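Local coordinates for protein glutathione S-transferase omega-like 2 (PDB 5LKB) that acts as a glutathione-dependent '1-Cys' thiol transferase that reduces dehydroascorbate and dimethylarsinic acid and reacts with glutathionyl-(hydro)quinones, at residues Y38-L44 with V64-V70; C46-T52 with T157-L161. All coordinates share one frame; numbering follows the deposited sequence.

Contact 1. Residues Y38-L44 with V64-V70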
ATOM      1  N   TYR A  38       7.723 -36.615  17.402  1.00 21.15           N
ATOM      2  CA  TYR A  38       7.306 -35.211  17.458  1.00 20.48           C
ATOM      3  C   TYR A  38       6.750 -34.742  16.120  1.00 23.16           C
ATOM      4  O   TYR A  38       7.105 -35.252  15.055  1.00 21.47           O
ATOM      5  CB  TYR A  38       8.486 -34.350  17.919  1.00 18.03           C
ATOM      6  CG  TYR A  38       9.036 -34.794  19.282  1.00 16.37           C
ATOM      7  CD1 TYR A  38       8.440 -34.405  20.465  1.00 16.67           C
ATOM      8  CD2 TYR A  38      10.143 -35.586  19.341  1.00 20.52           C
ATOM      9  CE1 TYR A  38       8.912 -34.840  21.702  1.00 18.80           C
ATOM     10  CE2 TYR A  38      10.615 -36.044  20.558  1.00 18.97           C
ATOM     11  CZ  TYR A  38      10.017 -35.629  21.734  1.00 23.21           C
ATOM     12  OH  TYR A  38      10.460 -36.043  23.016  1.00 18.97           O
ATOM     13  N   TRP A  39       5.916 -33.706  16.205  1.00 21.13           N
ATOM     14  CA  TRP A  39       5.204 -33.176  15.060  1.00 18.70           C
ATOM     15  C   TRP A  39       5.238 -31.655  15.156  1.00 17.65           C
ATOM     16  O   TRP A  39       5.290 -31.077  16.236  1.00 17.81           O
ATOM     17  CB  TRP A  39       3.732 -33.608  15.057  1.00 20.51           C
ATOM     18  CG  TRP A  39       3.205 -33.821  13.659  1.00 22.27           C
ATOM     19  CD1 TRP A  39       2.387 -33.011  12.953  1.00 21.43           C
ATOM     20  CD2 TRP A  39       3.481 -34.939  12.836  1.00 20.67           C
ATOM     21  NE1 TRP A  39       2.141 -33.557  11.707  1.00 20.46           N
ATOM     22  CE2 TRP A  39       2.801 -34.760  11.634  1.00 23.41           C
ATOM     23  CE3 TRP A  39       4.229 -36.091  13.012  1.00 20.28           C
ATOM     24  CZ2 TRP A  39       2.846 -35.704  10.619  1.00 22.47           C
ATOM     25  CZ3 TRP A  39       4.290 -36.990  12.028  1.00 23.26           C
ATOM     26  CH2 TRP A  39       3.603 -36.801  10.820  1.00 27.03           C
ATOM     27  N   LEU A  40       5.252 -31.021  14.002  1.00 19.66           N
ATOM     28  CA  LEU A  40       5.327 -29.575  13.895  1.00 18.57           C
ATOM     29  C   LEU A  40       4.076 -29.129  13.157  1.00 16.42           C
ATOM     30  O   LEU A  40       3.931 -29.401  11.954  1.00 17.15           O
ATOM     31  CB  LEU A  40       6.623 -29.173  13.172  1.00 18.35           C
ATOM     32  CG  LEU A  40       6.822 -27.658  13.056  1.00 18.45           C
ATOM     33  CD1 LEU A  40       6.998 -27.073  14.518  1.00 18.72           C
ATOM     34  CD2 LEU A  40       8.021 -27.359  12.224  1.00 17.72           C
ATOM     35  N   TYR A  41       3.172 -28.414  13.854  1.00 16.60           N
ATOM     36  CA  TYR A  41       1.950 -27.870  13.262  1.00 16.99           C
ATOM     37  C   TYR A  41       2.168 -26.378  13.009  1.00 19.63           C
ATOM     38  O   TYR A  41       2.564 -25.650  13.913  1.00 17.77           O
ATOM     39  CB  TYR A  41       0.758 -28.016  14.214  1.00 19.01           C
ATOM     40  CG  TYR A  41       0.332 -29.470  14.484  1.00 18.45           C
ATOM     41  CD1 TYR A  41      -0.531 -30.122  13.603  1.00 20.27           C
ATOM     42  CD2 TYR A  41       0.797 -30.175  15.588  1.00 18.87           C
ATOM     43  CE1 TYR A  41      -0.919 -31.433  13.818  1.00 24.33           C
ATOM     44  CE2 TYR A  41       0.398 -31.470  15.808  1.00 24.33           C
ATOM     45  CZ  TYR A  41      -0.487 -32.078  14.956  1.00 24.67           C
ATOM     46  OH  TYR A  41      -0.864 -33.394  15.198  1.00 25.28           O
ATOM     47  N   VAL A  42       1.919 -25.936  11.766  1.00 16.22           N
ATOM     48  CA  VAL A  42       2.246 -24.580  11.350  1.00 18.21           C
ATOM     49  C   VAL A  42       1.110 -24.011  10.531  1.00 17.23           C
ATOM     50  O   VAL A  42       0.213 -24.722  10.077  1.00 16.58           O
ATOM     51  CB  VAL A  42       3.517 -24.525  10.480  1.00 16.56           C
ATOM     52  CG1 VAL A  42       4.701 -25.150  11.189  1.00 18.39           C
ATOM     53  CG2 VAL A  42       3.306 -25.260   9.179  1.00 19.11           C
ATOM     54  N   SER A  43       1.167 -22.686  10.351  1.00 15.63           N
ATOM     55  CA  SER A  43       0.588 -22.026   9.180  1.00 15.07           C
ATOM     56  C   SER A  43       1.714 -21.544   8.298  1.00 14.40           C
ATOM     57  O   SER A  43       2.692 -21.008   8.781  1.00 16.63           O
ATOM     58  CB  SER A  43      -0.290 -20.834   9.547  1.00 14.69           C
ATOM     59  OG  SER A  43      -0.671 -20.085   8.386  1.00 17.31           O
ATOM     60  N   LEU A  44       1.572 -21.721   6.969  1.00 14.82           N
ATOM     61  CA  LEU A  44       2.527 -21.113   6.035  1.00 15.73           C
ATOM     62  C   LEU A  44       2.395 -19.589   5.937  1.00 14.38           C
ATOM     63  O   LEU A  44       3.357 -18.948   5.504  1.00 15.62           O
ATOM     64  CB  LEU A  44       2.298 -21.702   4.652  1.00 16.56           C
ATOM     65  CG  LEU A  44       2.722 -23.138   4.410  1.00 15.84           C
ATOM     66  CD1 LEU A  44       2.142 -23.727   3.158  1.00 18.48           C
ATOM     67  CD2 LEU A  44       4.235 -23.150   4.355  1.00 21.66           C
ATOM     68  N   VAL A  64      12.280 -36.707  10.238  1.00 20.86           N
ATOM     69  CA  VAL A  64      12.342 -36.991  11.664  1.00 20.77           C
ATOM     70  C   VAL A  64      11.139 -36.427  12.388  1.00 20.97           C
ATOM     71  O   VAL A  64      10.605 -37.021  13.331  1.00 20.02           O
ATOM     72  CB  VAL A  64      13.640 -36.393  12.216  1.00 21.77           C
ATOM     73  CG1 VAL A  64      13.739 -36.651  13.749  1.00 21.69           C
ATOM     74  CG2 VAL A  64      14.823 -36.918  11.485  1.00 28.57           C
ATOM     75  N   ILE A  65      10.678 -35.265  11.914  1.00 20.16           N
ATOM     76  CA  ILE A  65       9.602 -34.528  12.538  1.00 24.82           C
ATOM     77  C   ILE A  65       8.578 -34.229  11.450  1.00 18.84           C
ATOM     78  O   ILE A  65       8.865 -33.454  10.529  1.00 20.64           O
ATOM     79  CB  ILE A  65      10.132 -33.236  13.170  1.00 21.95           C
ATOM     80  CG1 ILE A  65      11.109 -33.608  14.279  1.00 21.20           C
ATOM     81  CG2 ILE A  65       9.001 -32.402  13.718  1.00 19.46           C
ATOM     82  CD1 ILE A  65      11.868 -32.415  14.887  1.00 22.34           C
ATOM     83  N   GLY A  66       7.401 -34.850  11.521  1.00 19.22           N
ATOM     84  CA  GLY A  66       6.374 -34.618  10.510  1.00 20.56           C
ATOM     85  C   GLY A  66       5.854 -33.222  10.604  1.00 19.79           C
ATOM     86  O   GLY A  66       5.996 -32.582  11.638  1.00 19.04           O
ATOM     87  N   CYS A  67       5.128 -32.779   9.565  1.00 18.47           N
ATOM     88  CA  CYS A  67       4.528 -31.450   9.589  1.00 17.99           C
ATOM     89  C   CYS A  67       3.118 -31.477   9.011  1.00 17.81           C
ATOM     90  O   CYS A  67       2.866 -32.199   8.037  1.00 21.05           O
ATOM     91  CB  CYS A  67       5.404 -30.553   8.752  1.00 16.47           C
ATOM     92  SG  CYS A  67       4.798 -28.869   8.403  1.00 20.26           S
ATOM     93  N   SER A  68       2.239 -30.673   9.594  1.00 17.75           N
ATOM     94  CA  SER A  68       0.886 -30.495   9.127  1.00 19.23           C
ATOM     95  C   SER A  68       0.617 -28.997   9.104  1.00 17.95           C
ATOM     96  O   SER A  68       1.219 -28.248   9.884  1.00 18.07           O
ATOM     97  CB  SER A  68      -0.150 -31.186   9.989  1.00 20.04           C
ATOM     98  OG  SER A  68       0.129 -32.602   9.932  1.00 19.95           O
ATOM     99  N   VAL A  69      -0.304 -28.569   8.243  1.00 18.34           N
ATOM    100  CA  VAL A  69      -0.487 -27.134   7.933  1.00 18.44           C
ATOM    101  C   VAL A  69      -1.957 -26.748   8.100  1.00 16.74           C
ATOM    102  O   VAL A  69      -2.843 -27.326   7.455  1.00 18.75           O
ATOM    103  CB  VAL A  69       0.001 -26.811   6.518  1.00 18.37           C
ATOM    104  CG1 VAL A  69      -0.114 -25.297   6.323  1.00 17.29           C
ATOM    105  CG2 VAL A  69       1.391 -27.265   6.310  1.00 19.04           C
ATOM    106  N   VAL A  70      -2.223 -25.753   8.952  1.00 16.39           N
ATOM    107  CA  VAL A  70      -3.556 -25.212   9.098  1.00 17.71           C
ATOM    108  C   VAL A  70      -3.944 -24.364   7.885  1.00 17.46           C
ATOM    109  O   VAL A  70      -3.087 -23.918   7.119  1.00 18.45           O
ATOM    110  CB  VAL A  70      -3.691 -24.380  10.387  1.00 17.21           C
ATOM    111  CG1 VAL A  70      -3.526 -25.312  11.628  1.00 17.32           C
ATOM    112  CG2 VAL A  70      -2.752 -23.208  10.451  1.00 18.11           C
TER
HETATM  113  O   HOH W   1      10.273 -37.205  16.028  1.00 21.19           O
HETATM  114  O   HOH W   2       7.612 -37.457  13.428  1.00 23.06           O
HETATM  115  O   HOH W   3      -1.382 -21.861   6.482  1.00 17.91           O

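Contact 2. Residues C46-T52 with T157-L161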
ATOM      1  N   CYS A  46       2.256 -17.642   8.657  1.00 15.35           N
ATOM      2  CA  CYS A  46       2.764 -17.065   9.894  1.00 17.45           C
ATOM      3  C   CYS A  46       4.276 -16.959   9.834  1.00 15.79           C
ATOM      4  O   CYS A  46       4.939 -17.980   9.629  1.00 14.76           O
ATOM      5  CB  CYS A  46       2.410 -17.995  11.077  1.00 15.39           C
ATOM      6  SG  CYS A  46       3.186 -17.535  12.609  1.00 17.69           S
ATOM      7  N   PRO A  47       4.874 -15.788  10.096  1.00 12.04           N
ATOM      8  CA  PRO A  47       6.325 -15.655  10.040  1.00 12.17           C
ATOM      9  C   PRO A  47       7.032 -16.338  11.208  1.00 13.71           C
ATOM     10  O   PRO A  47       8.235 -16.619  11.123  1.00 14.72           O
ATOM     11  CB  PRO A  47       6.526 -14.123  10.080  1.00 14.44           C
ATOM     12  CG  PRO A  47       5.395 -13.620  10.856  1.00 14.70           C
ATOM     13  CD  PRO A  47       4.224 -14.476  10.433  1.00 12.78           C
ATOM     14  N   TRP A  48       6.309 -16.498  12.312  1.00 14.22           N
ATOM     15  CA  TRP A  48       6.862 -17.183  13.481  1.00 12.96           C
ATOM     16  C   TRP A  48       6.991 -18.666  13.166  1.00 13.05           C
ATOM     17  O   TRP A  48       8.066 -19.278  13.351  1.00 15.69           O
ATOM     18  CB  TRP A  48       5.935 -16.877  14.683  1.00 13.36           C
ATOM     19  CG  TRP A  48       5.542 -15.435  14.860  1.00 15.59           C
ATOM     20  CD1 TRP A  48       4.346 -14.883  14.517  1.00 17.84           C
ATOM     21  CD2 TRP A  48       6.372 -14.333  15.279  1.00 14.97           C
ATOM     22  NE1 TRP A  48       4.366 -13.530  14.698  1.00 17.28           N
ATOM     23  CE2 TRP A  48       5.587 -13.165  15.200  1.00 16.27           C
ATOM     24  CE3 TRP A  48       7.676 -14.224  15.764  1.00 15.05           C
ATOM     25  CZ2 TRP A  48       6.067 -11.927  15.578  1.00 16.14           C
ATOM     26  CZ3 TRP A  48       8.146 -13.014  16.153  1.00 18.45           C
ATOM     27  CH2 TRP A  48       7.334 -11.855  16.052  1.00 15.38           C
ATOM     28  N   ALA A  49       5.893 -19.265  12.691  1.00 15.10           N
ATOM     29  CA  ALA A  49       5.933 -20.669  12.275  1.00 14.48           C
ATOM     30  C   ALA A  49       6.897 -20.877  11.121  1.00 15.24           C
ATOM     31  O   ALA A  49       7.561 -21.912  11.017  1.00 14.93           O
ATOM     32  CB  ALA A  49       4.523 -21.124  11.908  1.00 16.95           C
ATOM     33  N   HIS A  50       7.005 -19.892  10.218  1.00 12.66           N
ATOM     34  CA  HIS A  50       7.902 -20.020   9.095  1.00 12.97           C
ATOM     35  C   HIS A  50       9.338 -20.246   9.581  1.00 13.83           C
ATOM     36  O   HIS A  50      10.087 -20.948   8.962  1.00 14.38           O
ATOM     37  CB  HIS A  50       7.739 -18.795   8.166  1.00 13.19           C
ATOM     38  CG  HIS A  50       8.375 -18.930   6.815  1.00 12.48           C
ATOM     39  ND1 HIS A  50       8.297 -17.911   5.861  1.00 13.01           N
ATOM     40  CD2 HIS A  50       9.013 -19.964   6.226  1.00 15.22           C
ATOM     41  CE1 HIS A  50       8.890 -18.328   4.762  1.00 12.50           C
ATOM     42  NE2 HIS A  50       9.324 -19.573   4.952  1.00 13.45           N
ATOM     43  N   ARG A  51       9.739 -19.620  10.690  1.00 15.21           N
ATOM     44  CA  ARG A  51      11.082 -19.815  11.218  1.00 14.45           C
ATOM     45  C   ARG A  51      11.348 -21.274  11.413  1.00 14.59           C
ATOM     46  O   ARG A  51      12.438 -21.732  11.107  1.00 15.61           O
ATOM     47  CB  ARG A  51      11.233 -19.141  12.580  1.00 14.29           C
ATOM     48  CG  ARG A  51      11.006 -17.605  12.653  1.00 16.81           C
ATOM     49  CD  ARG A  51      10.891 -17.247  14.112  1.00 16.26           C
ATOM     50  NE  ARG A  51      11.132 -15.832  14.353  1.00 15.37           N
ATOM     51  CZ  ARG A  51      11.257 -15.309  15.558  1.00 18.00           C
ATOM     52  NH1 ARG A  51      11.195 -16.120  16.626  1.00 17.09           N
ATOM     53  NH2 ARG A  51      11.479 -14.018  15.689  1.00 16.65           N
ATOM     54  N   THR A  52      10.353 -21.987  11.910  1.00 14.07           N
ATOM     55  CA  THR A  52      10.555 -23.391  12.254  1.00 15.29           C
ATOM     56  C   THR A  52      10.617 -24.268  11.016  1.00 15.56           C
ATOM     57  O   THR A  52      11.325 -25.281  11.030  1.00 15.18           O
ATOM     58  CB  THR A  52       9.492 -23.873  13.247  1.00 14.19           C
ATOM     59  OG1 THR A  52       8.207 -24.029  12.676  1.00 15.87           O
ATOM     60  CG2 THR A  52       9.361 -22.956  14.430  1.00 15.28           C
ATOM     61  N   THR A 157      -2.092 -20.343  19.284  1.00 18.01           N
ATOM     62  CA  THR A 157      -1.155 -19.843  18.279  1.00 18.91           C
ATOM     63  C   THR A 157      -0.419 -20.974  17.579  1.00 20.00           C
ATOM     64  O   THR A 157      -0.329 -22.105  18.078  1.00 19.41           O
ATOM     65  CB  THR A 157      -0.119 -18.919  18.921  1.00 17.19           C
ATOM     66  OG1 THR A 157       0.489 -19.580  20.055  1.00 18.56           O
ATOM     67  CG2 THR A 157      -0.749 -17.625  19.403  1.00 18.19           C
ATOM     68  N   VAL A 158       0.073 -20.664  16.354  1.00 18.90           N
ATOM     69  CA  VAL A 158       1.097 -21.482  15.674  1.00 16.45           C
ATOM     70  C   VAL A 158       2.445 -20.804  15.841  1.00 16.27           C
ATOM     71  O   VAL A 158       2.505 -19.605  16.034  1.00 16.49           O
ATOM     72  CB  VAL A 158       0.782 -21.746  14.175  1.00 16.98           C
ATOM     73  CG1 VAL A 158      -0.453 -22.598  14.057  1.00 23.06           C
ATOM     74  CG2 VAL A 158       0.571 -20.408  13.425  1.00 18.89           C
ATOM     75  N   PRO A 159       3.541 -21.542  15.753  1.00 15.03           N
ATOM     76  CA  PRO A 159       3.729 -22.984  15.561  1.00 17.12           C
ATOM     77  C   PRO A 159       3.514 -23.776  16.863  1.00 16.54           C
ATOM     78  O   PRO A 159       3.670 -23.225  17.971  1.00 16.90           O
ATOM     79  CB  PRO A 159       5.201 -23.071  15.173  1.00 17.64           C
ATOM     80  CG  PRO A 159       5.812 -22.022  15.895  1.00 16.73           C
ATOM     81  CD  PRO A 159       4.850 -20.892  15.894  1.00 14.47           C
ATOM     82  N   VAL A 160       3.245 -25.067  16.709  1.00 18.06           N
ATOM     83  CA  VAL A 160       3.153 -25.986  17.837  1.00 15.35           C
ATOM     84  C   VAL A 160       4.095 -27.148  17.587  1.00 16.51           C
ATOM     85  O   VAL A 160       4.003 -27.818  16.551  1.00 15.84           O
ATOM     86  CB  VAL A 160       1.715 -26.467  18.023  1.00 15.80           C
ATOM     87  CG1 VAL A 160       1.667 -27.606  19.055  1.00 16.94           C
ATOM     88  CG2 VAL A 160       0.798 -25.323  18.477  1.00 22.38           C
ATOM     89  N   LEU A 161       4.995 -27.401  18.549  1.00 19.64           N
ATOM     90  CA  LEU A 161       5.848 -28.596  18.549  1.00 15.01           C
ATOM     91  C   LEU A 161       5.236 -29.605  19.540  1.00 19.95           C
ATOM     92  O   LEU A 161       5.095 -29.305  20.730  1.00 19.70           O
ATOM     93  CB  LEU A 161       7.282 -28.242  18.904  1.00 15.90           C
ATOM     94  CG  LEU A 161       8.244 -29.422  18.999  1.00 16.21           C
ATOM     95  CD1 LEU A 161       8.421 -30.078  17.625  1.00 20.80           C
ATOM     96  CD2 LEU A 161       9.565 -28.965  19.563  1.00 18.52           C
TER

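Contact 1. Residues Y38-L44 with V64-V70
Leu40 and Val42 of strand 38-42 pair in parallel with strand 66-69, the axes approaching to 4.7 Å at an angle of 24°, through bonds from Leu40 N to Gly66 O, Ser68 N to Leu40 O, Val42 N to Ser68 O and Val70 N to Val42 O. Trp39 folds its indole across the neighbouring strand, its chi1 of -146° lying away from the usual staggered values. The ring lies flat over Gly66, whose CA stands 3.4 Å from the centroid of the six-membered ring, almost on its normal, in a CH-pi contact. At the ring's edge, Trp39 NE1 gives a nearly in-plane hydrogen bond of 2.8 Å to Ser68 OG, with 163° at the hydrogen. Ser68 CB also meets Tyr41 CD1 at 3.8 Å. A leucine in place of Trp39 would probably leave Ser68 OG without this donor and open a gap above the Gly66 backbone. On the opposite face, Val42 CG2 touches both Cys67 SG and Val69 CG2, each at 4.0 Å, while the side chains of Leu44 and Val69 cross at about a right angle. Water takes over where direct pairing stops: one molecule donates to Tyr38 O and Val64 O and accepts from Gly66 N, and another joins Ser43 OG, Leu44 N and Val70 O. Ser43 OG also bonds to Ala45 N, and Tyr41 OH to Glu133. His135 and Trp98 meet the Trp39 indole edge-to-face. The two strands and helix 47-58 form the beta-alpha-beta unit of the thioredoxin-like domain; that helix packs on Leu40, Leu44 and Cys67, and strand 160-163 runs antiparallel along the other side of strand 38-42.

Contact 2. Residues C46-T52 with T157-L161
Pro159 sets its ring against Ala49 in the first turn of helix 47-58: Pro159 CD comes to 3.7 Å from Ala49 N, and Pro159 CB to 3.9 Å from Ala49 CB. The proline follows a cis peptide bond, the cis-Pro of the thioredoxin-like fold. Farther along the helix, the methyl CG2 of Thr52 reaches Pro159 CG at 4.0 Å. Thr52 OG1 turns back to donate to Ala49 O, in the carbonyl plane and on a lone pair, so the hydroxyl is satisfied within the helix. Val158, a glutathione-binding residue, uses one branch: CG2, lodged between its own backbone N and carbonyl carbon (chi1 -66° for CG1), meets Cys46 CB at 3.8 Å and grazes Ala49 CB. Cys46 is the nucleophile and also the N-cap. With SG anti to the backbone N (chi1 171°), its sulfur accepts an almost straight bond of 3.2 Å from Ala49 N, at 176°. No hydrogen bond crosses between the segments; the contact is apolar packing. Strand 38-42 lies against Ala49 and Thr52, and Ile177 of helix 174-182 meets both Thr52 and Pro159.

Contacts 1 and 2, with centres about 9 Å apart, meet along strand 38-42, which belongs to contact 1 and has both segments of contact 2 packed or paired against it. They interleave along the chain, since helix 47-58 follows that strand and leads on to strand 66-69. In the sheet, strand 38-42 lies between strands 66-69 and 160-163, and a probable hydrogen bond of 2.9 Å from Tyr41 N to Val160 O joins the two contacts. Packing joins them too: Leu40 CD2 lies 3.4 Å from Thr52 OG1, and Ser43 O 3.6 Å from Ala49 CB. The active site lies where 38-44 leads into the nucleophile Cys46; the side chains of Ser43 and Val158 come to about 3 and 4 Å, respectively, from that of glutathione-binding Trp79.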